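Local coordinates for protein sulfate adenylyltransferase, adenylylsulfate kinase (Thiobacillus denitrificans, PDB 3CR8) that phosphorylates adenosine 5'-phosphosulfate with ATP to give 3'-phosphoadenylyl sulfate, acting as an APS kinase whose sulfurylase-like part lacks ATP sulfurylase activity, at residues A[327-331]-A[346-350]; A[178-182]-A[301-306]. All coordinates share one frame; numbering follows the deposited sequence.

Running from the N terminus, the chain first passes through 178-182, early in helix 177-189, and returns after 118 intervening residues at 301-306, where contact 2 closes a long loop between that helix and the exit from strand 299-301, at one edge of a five-stranded parallel sheet. Only then does contact 1 begin: 327-331 leaves the small antiparallel sheet, helix 332-339 follows, and 346-350 comes back to close a loop of just 14 residues. The two loops therefore stand in series, neither crossing nor nesting. Their centres lie about 13 Å apart, and strand 306-309, continuing from contact 2, pairs with strand 327-328 of contact 1. Both belong to the ATP sulfurylase-like region.

Contact 1: residues A[327-331]-A[346-350]; sequences LLTLS and PEWYS
Leu330 meets Tyr349 through a CH-pi contact. Its CD1 methyl sits over the middle of one ring face, with Leu330 CD1 3.6 Å from the Tyr349 ring centroid and only 9° off the normal. The side chains cross at about a right angle, the methyl centred over the ring. Tyr349 holds CG anti to its backbone N (chi1 -174°), which extends the phenol toward 327-331. The Tyr349 ring also meets those of Phe335 and His176, each at a shallow angle between planes.

The rest is apolar packing, centred on Trp348 and reaching Pro346. Leu328 CB lies over the outer part of one indole face, 4.0 Å from Trp348 CZ2, while the opposite face carries Pro346 CB from the indole's own segment, also toward the rim. Leu330 CB comes in obliquely, 4.1 Å from Trp348 CH2, and Leu330 CG reaches Pro346 CD at 4.4 Å, so this one leucine touches all three partners on 346-350.

A polar atom appears at the indole rim: Thr329 O stands 3.6 Å from Trp348 CH2, near the ring plane. Hydrogen bonding is left to neighbours, with Trp348 O bound by His315 NE2, Ser350 OG by His176 ND1, and the backbone of Leu328 paired to Tyr308, whose ring also stacks on Trp348.

Ser331 is the N-cap of helix 332-339, its OG making a weak bond to Glu334 N. The contact closes the connection from strand 327-328 through helix 332-339 in the ATP sulfurylase-like region, with Trp348 and Tyr349 packed on the strand exit.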
# COMPACT_ATOMS: atom_id res chain seq x y z
N LEU A 327 10.86 9.73 28.14
CA LEU A 327 10.63 8.29 28.35
C LEU A 327 9.18 7.87 28.12
O LEU A 327 8.27 8.62 28.47
CB LEU A 327 11.02 7.89 29.77
CG LEU A 327 12.37 8.44 30.18
CD1 LEU A 327 12.78 7.82 31.48
CD2 LEU A 327 13.40 8.17 29.10
N LEU A 328 8.97 6.69 27.55
CA LEU A 328 7.61 6.24 27.20
C LEU A 328 7.35 4.80 27.64
O LEU A 328 8.19 3.92 27.47
CB LEU A 328 7.33 6.39 25.70
CG LEU A 328 7.10 7.80 25.15
CD1 LEU A 328 6.73 7.79 23.69
CD2 LEU A 328 6.00 8.42 25.94
N THR A 329 6.18 4.58 28.23
CA THR A 329 5.82 3.27 28.80
C THR A 329 4.35 3.02 28.52
O THR A 329 3.63 3.90 28.06
CB THR A 329 5.97 3.26 30.33
OG1 THR A 329 5.03 4.18 30.90
CG2 THR A 329 7.39 3.65 30.76
N LEU A 330 3.88 1.83 28.83
CA LEU A 330 2.50 1.43 28.57
C LEU A 330 2.24 0.29 29.54
O LEU A 330 2.83 -0.78 29.42
CB LEU A 330 2.38 0.95 27.11
CG LEU A 330 1.13 0.92 26.25
CD1 LEU A 330 0.65 -0.48 26.06
CD2 LEU A 330 0.03 1.85 26.77
N SER A 331 1.41 0.52 30.55
CA SER A 331 1.16 -0.55 31.52
C SER A 331 0.37 -1.68 30.87
O SER A 331 -0.15 -1.52 29.76
CB SER A 331 0.47 -0.03 32.78
OG SER A 331 -0.85 0.39 32.52
N PRO A 346 0.80 1.72 20.52
CA PRO A 346 2.00 2.37 20.03
C PRO A 346 2.77 1.45 19.12
O PRO A 346 2.50 0.28 19.12
CB PRO A 346 2.79 2.50 21.31
CG PRO A 346 1.75 2.84 22.25
CD PRO A 346 0.76 1.79 21.98
N GLU A 347 3.71 1.97 18.36
CA GLU A 347 4.45 1.11 17.49
C GLU A 347 5.76 0.66 18.04
O GLU A 347 6.40 -0.22 17.50
CB GLU A 347 4.64 1.83 16.18
CG GLU A 347 3.38 1.90 15.36
CD GLU A 347 3.66 2.10 13.90
OE1 GLU A 347 4.85 2.31 13.56
OE2 GLU A 347 2.71 2.04 13.10
N TRP A 348 6.16 1.27 19.14
CA TRP A 348 7.38 0.90 19.77
C TRP A 348 7.05 -0.14 20.75
O TRP A 348 7.91 -0.71 21.36
CB TRP A 348 7.94 2.08 20.50
CG TRP A 348 6.93 2.96 21.13
CD1 TRP A 348 6.40 4.07 20.60
CD2 TRP A 348 6.37 2.84 22.44
NE1 TRP A 348 5.51 4.63 21.47
CE2 TRP A 348 5.49 3.89 22.61
CE3 TRP A 348 6.52 1.93 23.47
CZ2 TRP A 348 4.76 4.06 23.76
CZ3 TRP A 348 5.79 2.11 24.61
CH2 TRP A 348 4.93 3.16 24.75
N TYR A 349 5.78 -0.40 20.95
CA TYR A 349 5.41 -1.29 22.00
C TYR A 349 5.57 -2.74 21.61
O TYR A 349 6.29 -3.47 22.26
CB TYR A 349 4.01 -0.98 22.51
CG TYR A 349 3.63 -1.80 23.71
CD1 TYR A 349 4.15 -1.53 24.93
CD2 TYR A 349 2.75 -2.84 23.61
CE1 TYR A 349 3.83 -2.26 26.01
CE2 TYR A 349 2.43 -3.57 24.70
CZ TYR A 349 2.97 -3.27 25.90
OH TYR A 349 2.66 -4.00 27.00
N SER A 350 4.92 -3.17 20.55
CA SER A 350 4.94 -4.57 20.19
C SER A 350 5.39 -4.74 18.76
O SER A 350 6.10 -3.87 18.23
CB SER A 350 3.56 -5.19 20.41
OG SER A 350 3.63 -6.59 20.43

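Contact 2: residues A[178-182]-A[301-306]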
# COMPACT_ATOMS: atom_id res chain seq x y z
N ALA A 178 9.94 -4.54 24.39
CA ALA A 178 10.83 -4.30 25.53
C ALA A 178 11.60 -5.55 26.00
O ALA A 178 12.83 -5.54 26.14
CB ALA A 178 10.06 -3.71 26.70
N GLN A 179 10.87 -6.62 26.28
CA GLN A 179 11.55 -7.84 26.62
C GLN A 179 12.46 -8.29 25.46
O GLN A 179 13.63 -8.61 25.67
CB GLN A 179 10.57 -8.94 27.05
CG GLN A 179 9.12 -8.73 26.64
CD GLN A 179 8.38 -7.82 27.58
OE1 GLN A 179 8.93 -7.38 28.59
NE2 GLN A 179 7.14 -7.51 27.25
N TYR A 180 11.94 -8.31 24.24
CA TYR A 180 12.75 -8.66 23.08
C TYR A 180 14.03 -7.84 23.03
O TYR A 180 15.11 -8.40 22.95
CB TYR A 180 11.93 -8.49 21.79
CG TYR A 180 12.75 -8.36 20.53
CD1 TYR A 180 13.14 -9.48 19.81
CD2 TYR A 180 13.12 -7.12 20.04
CE1 TYR A 180 13.89 -9.36 18.65
CE2 TYR A 180 13.88 -6.99 18.90
CZ TYR A 180 14.26 -8.11 18.20
OH TYR A 180 14.99 -7.96 17.04
N GLU A 181 13.94 -6.51 23.09
CA GLU A 181 15.15 -5.68 23.01
C GLU A 181 16.13 -5.94 24.18
O GLU A 181 17.36 -5.93 24.00
CB GLU A 181 14.83 -4.18 22.82
CG GLU A 181 14.69 -3.74 21.34
CD GLU A 181 14.29 -2.25 21.19
OE1 GLU A 181 13.77 -1.87 20.11
OE2 GLU A 181 14.48 -1.46 22.14
N PHE A 182 15.60 -6.20 25.37
CA PHE A 182 16.44 -6.45 26.54
C PHE A 182 17.12 -7.79 26.54
O PHE A 182 18.20 -7.91 27.10
CB PHE A 182 15.66 -6.37 27.84
CG PHE A 182 16.44 -6.85 29.03
CD1 PHE A 182 17.39 -6.03 29.64
CD2 PHE A 182 16.26 -8.13 29.53
CE1 PHE A 182 18.12 -6.48 30.73
CE2 PHE A 182 16.98 -8.58 30.62
CZ PHE A 182 17.91 -7.75 31.22
N ILE A 301 20.38 -12.83 35.78
CA ILE A 301 20.30 -11.41 35.54
C ILE A 301 18.87 -10.98 35.68
O ILE A 301 17.95 -11.70 35.30
CB ILE A 301 20.80 -11.05 34.13
CG1 ILE A 301 19.64 -11.04 33.15
CG2 ILE A 301 21.92 -12.01 33.64
CD1 ILE A 301 20.11 -11.23 31.69
N ALA A 302 18.66 -9.80 36.25
CA ALA A 302 17.31 -9.34 36.53
C ALA A 302 16.74 -8.46 35.41
O ALA A 302 17.47 -7.80 34.66
CB ALA A 302 17.26 -8.63 37.84
N TYR A 303 15.41 -8.48 35.29
CA TYR A 303 14.75 -7.71 34.25
C TYR A 303 14.30 -6.34 34.78
O TYR A 303 13.44 -6.25 35.65
CB TYR A 303 13.57 -8.50 33.70
CG TYR A 303 12.85 -7.81 32.58
CD1 TYR A 303 13.50 -7.52 31.38
CD2 TYR A 303 11.53 -7.44 32.71
CE1 TYR A 303 12.84 -6.88 30.35
CE2 TYR A 303 10.86 -6.81 31.69
CZ TYR A 303 11.51 -6.54 30.52
OH TYR A 303 10.81 -5.90 29.52
N PRO A 304 14.89 -5.27 34.23
CA PRO A 304 14.70 -3.92 34.77
C PRO A 304 13.44 -3.26 34.22
O PRO A 304 12.86 -3.79 33.27
CB PRO A 304 15.93 -3.17 34.26
CG PRO A 304 16.60 -4.09 33.22
CD PRO A 304 15.72 -5.26 33.01
N ARG A 305 13.04 -2.14 34.76
CA ARG A 305 12.05 -1.37 34.07
C ARG A 305 12.71 -0.93 32.77
O ARG A 305 13.68 -0.19 32.81
CB ARG A 305 11.62 -0.18 34.90
N MET A 306 12.21 -1.44 31.65
CA MET A 306 12.46 -0.97 30.31
C MET A 306 11.61 0.25 29.98
O MET A 306 10.43 0.29 30.33
CB MET A 306 12.18 -2.10 29.31
CG MET A 306 13.02 -3.32 29.56
SD MET A 306 14.79 -2.98 29.56
CE MET A 306 15.13 -2.67 27.80
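Phe182 and Tyr303 form an offset edge-to-face (T-shaped) pair: the tyrosine turns its edge toward the phenylalanine face, with the Phe182 and Tyr303 ring centroids 5.2 Å apart and the planes at 70°. The two side chains slide past each other in opposite directions, so the Tyr303 hydroxyl travels back toward the start of the helix and Phe182 CB ends up in the plane of the tyrosine ring, at its edge. With chi1 at -178° the Tyr303 side chain is extended away from its own N, which carries its OH to 3.6 Å from Ala178 CB.

Pro304 approaches Phe182 from the opposite direction and lays its CD over the ring on the same face that receives Tyr303. This is a CH-pi contact, with Pro304 CD 3.8 Å from the Phe182 ring centroid and displaced toward the rim. At the far end of the phenyl, Ile301 CD1 lies 4.1 Å from Phe182 CZ.

Met306 crosses Phe182 at about a right angle. Bends at chi2 and chi3 curl its chain back over the helix, bringing Met306 CE to 3.7 Å from Phe182 CB and placing Met306 SD 5.0 Å from the ring centroid, oblique to it: a Met-aromatic contact. Closer to the helix start, Met306 CB rests against Ala178 CB at 3.7 Å.

Phe182 also touches Ile262 of strand 260-262, while Glu181 OE2 accepts a bond from His315 N. Across the interface itself, cohesion comes mainly from dispersion and aromatic-edge electrostatics, which fits a buried phenyl projecting from helix 177-189 against the connection from strand 299-301 to strand 306-309.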